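Long-range contacts in Afp2 (PDB 6RBN), which probably forms part of the contractile sheath that surrounds the inner tube of the anti-feeding prophage, a phage-tail-like injection particle of Serratia entomophila: residues 30-35 against 80-85; 98-103 against 124-129; 158-163 against 222-227. One frame throughout, in Å; residues are numbered along the deposited sequence.

Contact 1 (30-35 against 80-85)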
loop_
_atom_site.group_PDB
_atom_site.type_symbol
_atom_site.label_atom_id
_atom_site.label_comp_id
_atom_site.label_asym_id
_atom_site.label_seq_id
_atom_site.Cartn_x
_atom_site.Cartn_y
_atom_site.Cartn_z
ATOM N N PRO C 30 48.137 58.913 -46.067
ATOM C CA PRO C 30 48.007 60.288 -46.544
ATOM C C PRO C 30 47.520 60.380 -47.983
ATOM O O PRO C 30 47.561 59.424 -48.757
ATOM C CB PRO C 30 49.442 60.811 -46.443
ATOM C CG PRO C 30 50.241 59.624 -46.750
ATOM C CD PRO C 30 49.523 58.440 -46.177
ATOM N N LEU C 31 47.065 61.580 -48.327
ATOM C CA LEU C 31 46.749 61.964 -49.695
ATOM C C LEU C 31 47.701 63.091 -50.066
ATOM O O LEU C 31 47.666 64.163 -49.451
ATOM C CB LEU C 31 45.287 62.396 -49.822
ATOM C CG LEU C 31 44.671 62.747 -51.179
ATOM C CD1 LEU C 31 43.219 62.376 -51.189
ATOM C CD2 LEU C 31 44.775 64.228 -51.464
ATOM N N PHE C 32 48.546 62.859 -51.063
ATOM C CA PHE C 32 49.466 63.880 -51.549
ATOM C C PHE C 32 48.830 64.582 -52.740
ATOM O O PHE C 32 48.693 63.993 -53.815
ATOM C CB PHE C 32 50.807 63.264 -51.926
ATOM C CG PHE C 32 51.604 62.796 -50.754
ATOM C CD1 PHE C 32 52.390 63.681 -50.040
ATOM C CD2 PHE C 32 51.558 61.476 -50.353
ATOM C CE1 PHE C 32 53.126 63.250 -48.959
ATOM C CE2 PHE C 32 52.295 61.043 -49.276
ATOM C CZ PHE C 32 53.075 61.932 -48.575
ATOM N N ALA C 33 48.443 65.838 -52.550
ATOM C CA ALA C 33 47.815 66.615 -53.605
ATOM C C ALA C 33 48.877 67.259 -54.482
ATOM O O ALA C 33 49.814 67.881 -53.974
ATOM C CB ALA C 33 46.900 67.686 -53.011
ATOM N N TYR C 34 48.736 67.101 -55.793
ATOM C CA TYR C 34 49.591 67.786 -56.749
ATOM C C TYR C 34 48.765 68.744 -57.596
ATOM O O TYR C 34 47.536 68.669 -57.641
ATOM C CB TYR C 34 50.353 66.792 -57.637
ATOM C CG TYR C 34 49.511 65.921 -58.543
ATOM C CD1 TYR C 34 49.008 64.709 -58.098
ATOM C CD2 TYR C 34 49.270 66.285 -59.862
ATOM C CE1 TYR C 34 48.255 63.901 -58.928
ATOM C CE2 TYR C 34 48.520 65.485 -60.698
ATOM C CZ TYR C 34 48.017 64.295 -60.227
ATOM O OH TYR C 34 47.269 63.496 -61.059
ATOM N N ASP C 35 49.464 69.650 -58.270
ATOM C CA ASP C 35 48.816 70.716 -59.016
ATOM C C ASP C 35 48.241 70.181 -60.323
ATOM O O ASP C 35 48.801 69.280 -60.951
ATOM C CB ASP C 35 49.812 71.841 -59.298
ATOM C CG ASP C 35 49.142 73.136 -59.735
ATOM O OD1 ASP C 35 47.899 73.189 -59.812
ATOM O OD2 ASP C 35 49.869 74.113 -60.002
ATOM N N GLY C 80 53.503 53.781 -45.631
ATOM C CA GLY C 80 52.736 52.698 -46.208
ATOM C C GLY C 80 52.100 53.092 -47.514
ATOM O O GLY C 80 52.737 53.746 -48.342
ATOM N N LYS C 81 50.851 52.698 -47.719
ATOM C CA LYS C 81 50.172 53.082 -48.940
ATOM C C LYS C 81 49.768 54.550 -48.872
ATOM O O LYS C 81 49.520 55.103 -47.799
ATOM C CB LYS C 81 48.959 52.189 -49.197
ATOM C CG LYS C 81 47.822 52.330 -48.217
ATOM C CD LYS C 81 46.728 51.334 -48.542
ATOM C CE LYS C 81 46.024 51.706 -49.835
ATOM N NZ LYS C 81 44.884 50.797 -50.132
ATOM N N CYS C 82 49.743 55.186 -50.036
ATOM C CA CYS C 82 49.493 56.612 -50.131
ATOM C C CYS C 82 48.955 56.902 -51.520
ATOM O O CYS C 82 49.090 56.090 -52.437
ATOM C CB CYS C 82 50.761 57.416 -49.857
ATOM S SG CYS C 82 52.053 57.073 -51.039
ATOM N N TYR C 83 48.335 58.068 -51.661
ATOM C CA TYR C 83 47.547 58.400 -52.838
ATOM C C TYR C 83 48.066 59.688 -53.460
ATOM O O TYR C 83 48.250 60.686 -52.757
ATOM C CB TYR C 83 46.070 58.567 -52.464
ATOM C CG TYR C 83 45.372 57.309 -51.981
ATOM C CD1 TYR C 83 45.818 56.048 -52.335
ATOM C CD2 TYR C 83 44.284 57.395 -51.131
ATOM C CE1 TYR C 83 45.184 54.911 -51.872
ATOM C CE2 TYR C 83 43.647 56.262 -50.669
ATOM C CZ TYR C 83 44.101 55.025 -51.043
ATOM O OH TYR C 83 43.472 53.894 -50.588
ATOM N N LEU C 84 48.309 59.664 -54.768
ATOM C CA LEU C 84 48.489 60.886 -55.548
ATOM C C LEU C 84 47.168 61.255 -56.199
ATOM O O LEU C 84 46.700 60.565 -57.108
ATOM C CB LEU C 84 49.567 60.738 -56.613
ATOM C CG LEU C 84 51.012 60.890 -56.184
ATOM C CD1 LEU C 84 51.920 60.666 -57.375
ATOM C CD2 LEU C 84 51.203 62.281 -55.610
ATOM N N VAL C 85 46.569 62.346 -55.738
ATOM C CA VAL C 85 45.327 62.867 -56.287
ATOM C C VAL C 85 45.589 64.302 -56.723
ATOM O O VAL C 85 46.199 65.069 -55.975
ATOM C CB VAL C 85 44.186 62.798 -55.254
ATOM C CG1 VAL C 85 42.899 63.320 -55.841
ATOM C CG2 VAL C 85 44.007 61.380 -54.749
#
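The shortest polar bond joining the two strands runs from F32 N to Y83 O, 2.8 Å, with the donor approaching nearly along the C=O axis. It belongs to a parallel ladder in which L31, F32 and A33 lie beside Y83, L84 and V85. Y83 N bonds to P30 O, and Y34 N reaches V85 O over a longer 3.3 Å. F32 O takes a weak bond from V85 N and also a CA-H contact from L84, so this carbonyl faces two donors of the partner strand. The strand axes run 23° from exact alignment, an ordinary sheet twist.

On the face that carries L31 and V85, the forked end of the leucine is laid across the valine: L31 CD1 touches V85 CG2 at 3.8 Å. L31 holds CG trans to its own N (chi1 -175°), and its CG, CD1 and CD2 all pack against V85. The opposite face carries F32 and L84, and C82, directed at strand 30-34, packs beside them. Here the F32 ring offers its edge to C82 CB, 4.0 Å from CE2, while F32 CB rests on L84 CD2 at 3.8 Å. The C82 sulfur lies oblique to this ring, 5.5 Å from its centroid. At the far end, chi1 of 64° brings the Y34 ring back to strand 82-85, with CD1 by V85 O and the ring edge at L84 C; Y34 CD1 also meets L84 CD2 at 4.1 Å.

Helix 90-97 covers the L31-V85 face through I90 and A93. Helix 66-75 covers the other, where W74 meets F32 edge-to-face. A parallel strand pair buried between helices on both faces is characteristic of a three-layer alpha/beta sandwich.

Contact 2 (98-103 against 124-129)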
loop_
_atom_site.group_PDB
_atom_site.type_symbol
_atom_site.label_atom_id
_atom_site.label_comp_id
_atom_site.label_asym_id
_atom_site.label_seq_id
_atom_site.Cartn_x
_atom_site.Cartn_y
_atom_site.Cartn_z
ATOM N N ASP C 98 38.023 55.719 -48.319
ATOM C CA ASP C 98 37.644 55.255 -46.977
ATOM C C ASP C 98 38.830 55.054 -46.026
ATOM O O ASP C 98 38.650 54.764 -44.838
ATOM C CB ASP C 98 36.843 53.947 -47.095
ATOM C CG ASP C 98 35.976 53.659 -45.884
ATOM O OD1 ASP C 98 35.849 54.523 -44.993
ATOM O OD2 ASP C 98 35.428 52.541 -45.809
ATOM N N ASP C 99 40.047 55.237 -46.514
ATOM C CA ASP C 99 41.248 54.851 -45.804
ATOM C C ASP C 99 42.103 56.055 -45.449
ATOM O O ASP C 99 43.048 55.919 -44.667
ATOM C CB ASP C 99 42.060 53.876 -46.670
ATOM C CG ASP C 99 42.982 52.994 -45.868
ATOM O OD1 ASP C 99 42.969 53.075 -44.624
ATOM O OD2 ASP C 99 43.722 52.206 -46.490
ATOM N N ILE C 100 41.769 57.226 -45.972
ATOM C CA ILE C 100 42.621 58.401 -45.891
ATOM C C ILE C 100 42.468 59.043 -44.521
ATOM O O ILE C 100 41.351 59.291 -44.058
ATOM C CB ILE C 100 42.259 59.386 -47.009
ATOM C CG1 ILE C 100 42.427 58.700 -48.354
ATOM C CG2 ILE C 100 43.122 60.621 -46.948
ATOM C CD1 ILE C 100 41.800 59.430 -49.479
ATOM N N THR C 101 43.595 59.314 -43.870
ATOM C CA THR C 101 43.628 60.030 -42.605
ATOM C C THR C 101 44.296 61.391 -42.707
ATOM O O THR C 101 43.997 62.278 -41.908
ATOM C CB THR C 101 44.347 59.195 -41.544
ATOM O OG1 THR C 101 45.695 58.959 -41.958
ATOM C CG2 THR C 101 43.652 57.866 -41.358
ATOM N N LEU C 102 45.192 61.576 -43.670
ATOM C CA LEU C 102 45.925 62.820 -43.845
ATOM C C LEU C 102 45.704 63.374 -45.244
ATOM O O LEU C 102 45.665 62.623 -46.221
ATOM C CB LEU C 102 47.421 62.608 -43.616
ATOM C CG LEU C 102 47.895 62.326 -42.198
ATOM C CD1 LEU C 102 49.341 61.897 -42.227
ATOM C CD2 LEU C 102 47.736 63.577 -41.365
ATOM N N ILE C 103 45.562 64.691 -45.338
ATOM C CA ILE C 103 45.596 65.398 -46.613
ATOM C C ILE C 103 46.847 66.260 -46.604
ATOM O O ILE C 103 46.935 67.240 -45.855
ATOM C CB ILE C 103 44.336 66.237 -46.852
ATOM C CG1 ILE C 103 43.118 65.330 -46.993
ATOM C CG2 ILE C 103 44.492 67.090 -48.095
ATOM C CD1 ILE C 103 41.820 66.079 -47.064
ATOM N N TYR C 124 34.630 63.806 -42.596
ATOM C CA TYR C 124 35.371 62.624 -43.014
ATOM C C TYR C 124 36.596 62.315 -42.162
ATOM O O TYR C 124 37.397 61.465 -42.565
ATOM C CB TYR C 124 35.777 62.744 -44.476
ATOM C CG TYR C 124 34.667 62.384 -45.419
ATOM C CD1 TYR C 124 34.364 61.055 -45.665
ATOM C CD2 TYR C 124 33.925 63.360 -46.060
ATOM C CE1 TYR C 124 33.352 60.704 -46.521
ATOM C CE2 TYR C 124 32.909 63.017 -46.925
ATOM C CZ TYR C 124 32.627 61.686 -47.151
ATOM O OH TYR C 124 31.614 61.338 -48.009
ATOM N N ARG C 125 36.762 62.992 -41.017
ATOM C CA ARG C 125 37.723 62.627 -39.961
ATOM C C ARG C 125 39.171 62.669 -40.444
ATOM O O ARG C 125 39.973 61.789 -40.128
ATOM C CB ARG C 125 37.416 61.249 -39.374
ATOM C CG ARG C 125 36.014 61.044 -38.851
ATOM C CD ARG C 125 35.699 61.913 -37.666
ATOM N NE ARG C 125 35.005 63.141 -38.029
ATOM C CZ ARG C 125 34.809 64.149 -37.189
ATOM N NH1 ARG C 125 35.260 64.064 -35.951
ATOM N NH2 ARG C 125 34.163 65.236 -37.582
ATOM N N ILE C 126 39.508 63.684 -41.227
ATOM C CA ILE C 126 40.832 63.811 -41.788
ATOM C C ILE C 126 41.582 64.931 -41.074
ATOM O O ILE C 126 41.019 65.680 -40.283
ATOM C CB ILE C 126 40.777 64.016 -43.324
ATOM C CG1 ILE C 126 39.669 65.000 -43.714
ATOM C CG2 ILE C 126 40.572 62.692 -44.023
ATOM C CD1 ILE C 126 40.063 66.447 -43.774
ATOM N N PHE C 127 42.878 65.036 -41.345
ATOM C CA PHE C 127 43.708 66.099 -40.794
ATOM C C PHE C 127 44.586 66.642 -41.908
ATOM O O PHE C 127 45.305 65.881 -42.559
ATOM C CB PHE C 127 44.566 65.590 -39.635
ATOM C CG PHE C 127 45.286 66.675 -38.896
ATOM C CD1 PHE C 127 44.616 67.459 -37.974
ATOM C CD2 PHE C 127 46.627 66.922 -39.127
ATOM C CE1 PHE C 127 45.268 68.460 -37.293
ATOM C CE2 PHE C 127 47.284 67.926 -38.449
ATOM C CZ PHE C 127 46.600 68.695 -37.532
ATOM N N GLY C 128 44.524 67.950 -42.128
ATOM C CA GLY C 128 45.247 68.566 -43.222
ATOM C C GLY C 128 46.611 69.090 -42.813
ATOM O O GLY C 128 46.812 69.555 -41.699
ATOM N N LEU C 129 47.554 69.010 -43.748
ATOM C CA LEU C 129 48.924 69.472 -43.537
ATOM C C LEU C 129 49.233 70.470 -44.649
ATOM O O LEU C 129 49.499 70.074 -45.786
ATOM C CB LEU C 129 49.898 68.302 -43.542
ATOM C CG LEU C 129 49.687 67.255 -42.451
ATOM C CD1 LEU C 129 50.631 66.090 -42.643
ATOM C CD2 LEU C 129 49.859 67.865 -41.079
#
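Strands 102-105 and 127-129 pair in parallel, L102 beside F127 and I103 beside G128, through bonds from F127 N to T101 O, from I103 N to F127 O and, at 2.8 Å, from L129 N to I103 O. Of the three, the I103 N-H bond is the straightest, 166° at hydrogen.

The L102 side chain forms one apolar patch. Its CD2 lies at the edge of the F127 ring, 4.1 Å from F127 CB, and also meets L129 CD1 at 4.0 Å, the two leucines crossing at a slant. On the other face I103 and I126 meet by their terminal methyls, CD1 to CD1 at 3.7 Å. In I126, chi1 of 43° places CG1 on the I103 side and chi2 near 90° turns CD1 onto I103 CD1, while I126 CG2 settles against I100 O at 3.5 Å. G128, paired with I103 in the ladder, contributes backbone alone.

R125, near the start of 124-129, turns outward to salt bridges with E260 and with E14 of a neighbouring Afp3 subunit. The I103-I126 face is roofed by helix 112-122, through F116, V119 and V120, and by V94 of helix 90-97; helix 250-267 packs on F127 and L102. This strand pair closes the beta-alpha-beta unit 102-129, flanked by strands 30-34 and 156-157.

Contact 3 (158-163 against 222-227)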
loop_
_atom_site.group_PDB
_atom_site.type_symbol
_atom_site.label_atom_id
_atom_site.label_comp_id
_atom_site.label_asym_id
_atom_site.label_seq_id
_atom_site.Cartn_x
_atom_site.Cartn_y
_atom_site.Cartn_z
ATOM N N VAL C 158 50.079 74.296 -40.454
ATOM C CA VAL C 158 50.658 75.007 -41.588
ATOM C C VAL C 158 52.100 74.595 -41.870
ATOM O O VAL C 158 52.432 74.349 -43.028
ATOM C CB VAL C 158 50.529 76.529 -41.381
ATOM C CG1 VAL C 158 51.120 77.278 -42.552
ATOM C CG2 VAL C 158 49.081 76.879 -41.241
ATOM N N PHE C 159 52.970 74.525 -40.848
ATOM C CA PHE C 159 54.356 74.044 -40.979
ATOM C C PHE C 159 55.192 74.847 -41.973
ATOM O O PHE C 159 55.356 74.409 -43.107
ATOM C CB PHE C 159 54.396 72.555 -41.336
ATOM C CG PHE C 159 53.817 71.678 -40.282
ATOM C CD1 PHE C 159 54.543 71.366 -39.149
ATOM C CD2 PHE C 159 52.538 71.170 -40.417
ATOM C CE1 PHE C 159 54.008 70.561 -38.174
ATOM C CE2 PHE C 159 52.001 70.362 -39.451
ATOM C CZ PHE C 159 52.735 70.058 -38.324
ATOM N N TYR C 160 55.632 76.060 -41.590
ATOM C CA TYR C 160 56.197 77.011 -42.555
ATOM C C TYR C 160 57.458 76.557 -43.302
ATOM O O TYR C 160 57.380 76.442 -44.538
ATOM C CB TYR C 160 56.398 78.371 -41.875
ATOM C CG TYR C 160 57.370 79.294 -42.578
ATOM C CD1 TYR C 160 57.067 79.868 -43.800
ATOM C CD2 TYR C 160 58.585 79.611 -41.992
ATOM C CE1 TYR C 160 57.961 80.706 -44.432
ATOM C CE2 TYR C 160 59.478 80.454 -42.610
ATOM C CZ TYR C 160 59.160 80.998 -43.826
ATOM O OH TYR C 160 60.052 81.839 -44.442
ATOM N N PRO C 161 58.624 76.324 -42.672
ATOM C CA PRO C 161 59.881 76.390 -43.442
ATOM C C PRO C 161 60.108 75.243 -44.417
ATOM O O PRO C 161 60.082 74.064 -44.059
ATOM C CB PRO C 161 60.960 76.348 -42.349
ATOM C CG PRO C 161 60.257 76.584 -41.076
ATOM C CD PRO C 161 58.917 75.969 -41.276
ATOM N N TRP C 162 60.352 75.617 -45.670
ATOM C CA TRP C 162 60.525 74.660 -46.754
ATOM C C TRP C 162 61.842 73.908 -46.627
ATOM O O TRP C 162 62.779 74.353 -45.962
ATOM C CB TRP C 162 60.460 75.393 -48.092
ATOM C CG TRP C 162 59.073 75.756 -48.500
ATOM C CD1 TRP C 162 58.309 76.760 -47.992
ATOM C CD2 TRP C 162 58.328 75.199 -49.587
ATOM N NE1 TRP C 162 57.102 76.812 -48.641
ATOM C CE2 TRP C 162 57.094 75.872 -49.635
ATOM C CE3 TRP C 162 58.573 74.176 -50.505
ATOM C CZ2 TRP C 162 56.110 75.559 -50.561
ATOM C CZ3 TRP C 162 57.594 73.870 -51.428
ATOM C CH2 TRP C 162 56.379 74.555 -51.450
ATOM N N GLY C 163 61.905 72.746 -47.277
ATOM C CA GLY C 163 63.089 71.922 -47.208
ATOM C C GLY C 163 64.011 72.101 -48.401
ATOM O O GLY C 163 63.638 72.639 -49.439
ATOM N N LEU C 222 51.932 78.851 -37.033
ATOM C CA LEU C 222 52.787 78.410 -38.134
ATOM C C LEU C 222 53.542 77.102 -37.948
ATOM O O LEU C 222 53.840 76.473 -38.965
ATOM C CB LEU C 222 53.832 79.473 -38.511
ATOM C CG LEU C 222 53.478 80.520 -39.553
ATOM C CD1 LEU C 222 54.662 81.416 -39.801
ATOM C CD2 LEU C 222 53.145 79.811 -40.824
ATOM N N ASN C 223 53.879 76.688 -36.719
ATOM C CA ASN C 223 54.501 75.377 -36.426
ATOM C C ASN C 223 55.832 75.176 -37.155
ATOM O O ASN C 223 55.936 74.380 -38.089
ATOM C CB ASN C 223 53.548 74.217 -36.729
ATOM C CG ASN C 223 52.443 74.093 -35.718
ATOM O OD1 ASN C 223 52.666 74.240 -34.521
ATOM N ND2 ASN C 223 51.239 73.813 -36.190
ATOM N N MET C 224 56.844 75.937 -36.736
ATOM C CA MET C 224 58.200 75.934 -37.286
ATOM C C MET C 224 58.872 74.576 -37.461
ATOM O O MET C 224 58.566 73.617 -36.748
ATOM C CB MET C 224 59.098 76.780 -36.392
ATOM C CG MET C 224 59.127 78.244 -36.717
ATOM S SD MET C 224 57.551 79.081 -36.805
ATOM C CE MET C 224 57.539 79.434 -38.542
ATOM N N ILE C 225 59.790 74.502 -38.419
ATOM C CA ILE C 225 60.653 73.349 -38.647
ATOM C C ILE C 225 62.078 73.832 -38.435
ATOM O O ILE C 225 62.604 74.605 -39.245
ATOM C CB ILE C 225 60.476 72.763 -40.052
ATOM C CG1 ILE C 225 59.049 72.258 -40.245
ATOM C CG2 ILE C 225 61.473 71.650 -40.298
ATOM C CD1 ILE C 225 58.740 71.868 -41.659
ATOM N N ARG C 226 62.704 73.392 -37.351
ATOM C CA ARG C 226 63.979 73.936 -36.917
ATOM C C ARG C 226 64.994 72.814 -36.773
ATOM O O ARG C 226 64.641 71.646 -36.623
ATOM C CB ARG C 226 63.824 74.688 -35.596
ATOM C CG ARG C 226 62.989 75.938 -35.699
ATOM C CD ARG C 226 62.804 76.558 -34.341
ATOM N NE ARG C 226 64.085 76.923 -33.760
ATOM C CZ ARG C 226 64.238 77.345 -32.513
ATOM N NH1 ARG C 226 63.185 77.465 -31.723
ATOM N NH2 ARG C 226 65.443 77.650 -32.060
ATOM N N THR C 227 66.270 73.175 -36.800
ATOM C CA THR C 227 67.347 72.219 -36.594
ATOM C C THR C 227 68.027 72.495 -35.259
ATOM O O THR C 227 68.133 73.649 -34.830
ATOM C CB THR C 227 68.352 72.247 -37.751
ATOM O OG1 THR C 227 69.380 71.278 -37.521
ATOM C CG2 THR C 227 68.964 73.626 -37.953
#
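P161 and I225 mark the closely packed half of this contact: the proline ring lies across the isoleucine, with P161 CD 3.8 Å from I225 CB, and I225 CD1 reaches P161 O at 3.5 Å. Beside them L222 CD2 fits between V158 and Y160, 3.7 Å from both V158 CG1 and Y160 CB. The bent chain of M224 brings its CE methyl back to Y160, 3.6 Å from CD2 and oblique to the ring. N223 lays its CB over one face of F159, a CH-pi contact 4.2 Å from the ring centroid and 27° off the normal. The N223 amide itself is held elsewhere, with ND2 bonded to R239 O.

Polar links between the segments converge on a single carbonyl. L222 O accepts Y160 N at 3.2 Å and, in a strongly bent and weak bond, F159 N. A nearly linear CA-H contact runs from F159 CA to N223 O, 3.3 Å. F159 and N223 both have positive phi, so each chain kinks where the two backbones come closest.

Beyond P161 and I225 the chains part, and past I225 the backbone leads to R226, paired with D210, and to exposed T227. With one proper backbone bond and one weak one, both to L222 O, and a buried patch of aliphatic and aromatic carbon, the joining of the loop 158-163 to the segment that runs into strand 225-226, within the subtilisin-like domain, rests mainly on hydrophobic packing.

Contacts 1 and 2 are sections of one mixed sheet: strands 30-34 and 102-105 are neighbours in it, and L31 N lies 2.7 Å from L102 O in a probable backbone hydrogen bond. Their centres are about 11 Å apart, and I100 bridges them on one face, its CD1 3.7 Å from L31 CD1. Contact 3 joins the loop after strand 156-157 to the start of the small 225-226/234-235 sheet. It meets contact 2 where L129 CD2 packs on F159 CE2, 3.7 Å away, but stays about 10 Å from contact 1 at the nearest atoms. Helix 250-267 spans contacts 2 and 3, with I250 touching F127, F159 and N223. Contact 2 alone touches neighbouring Afp3 subunits.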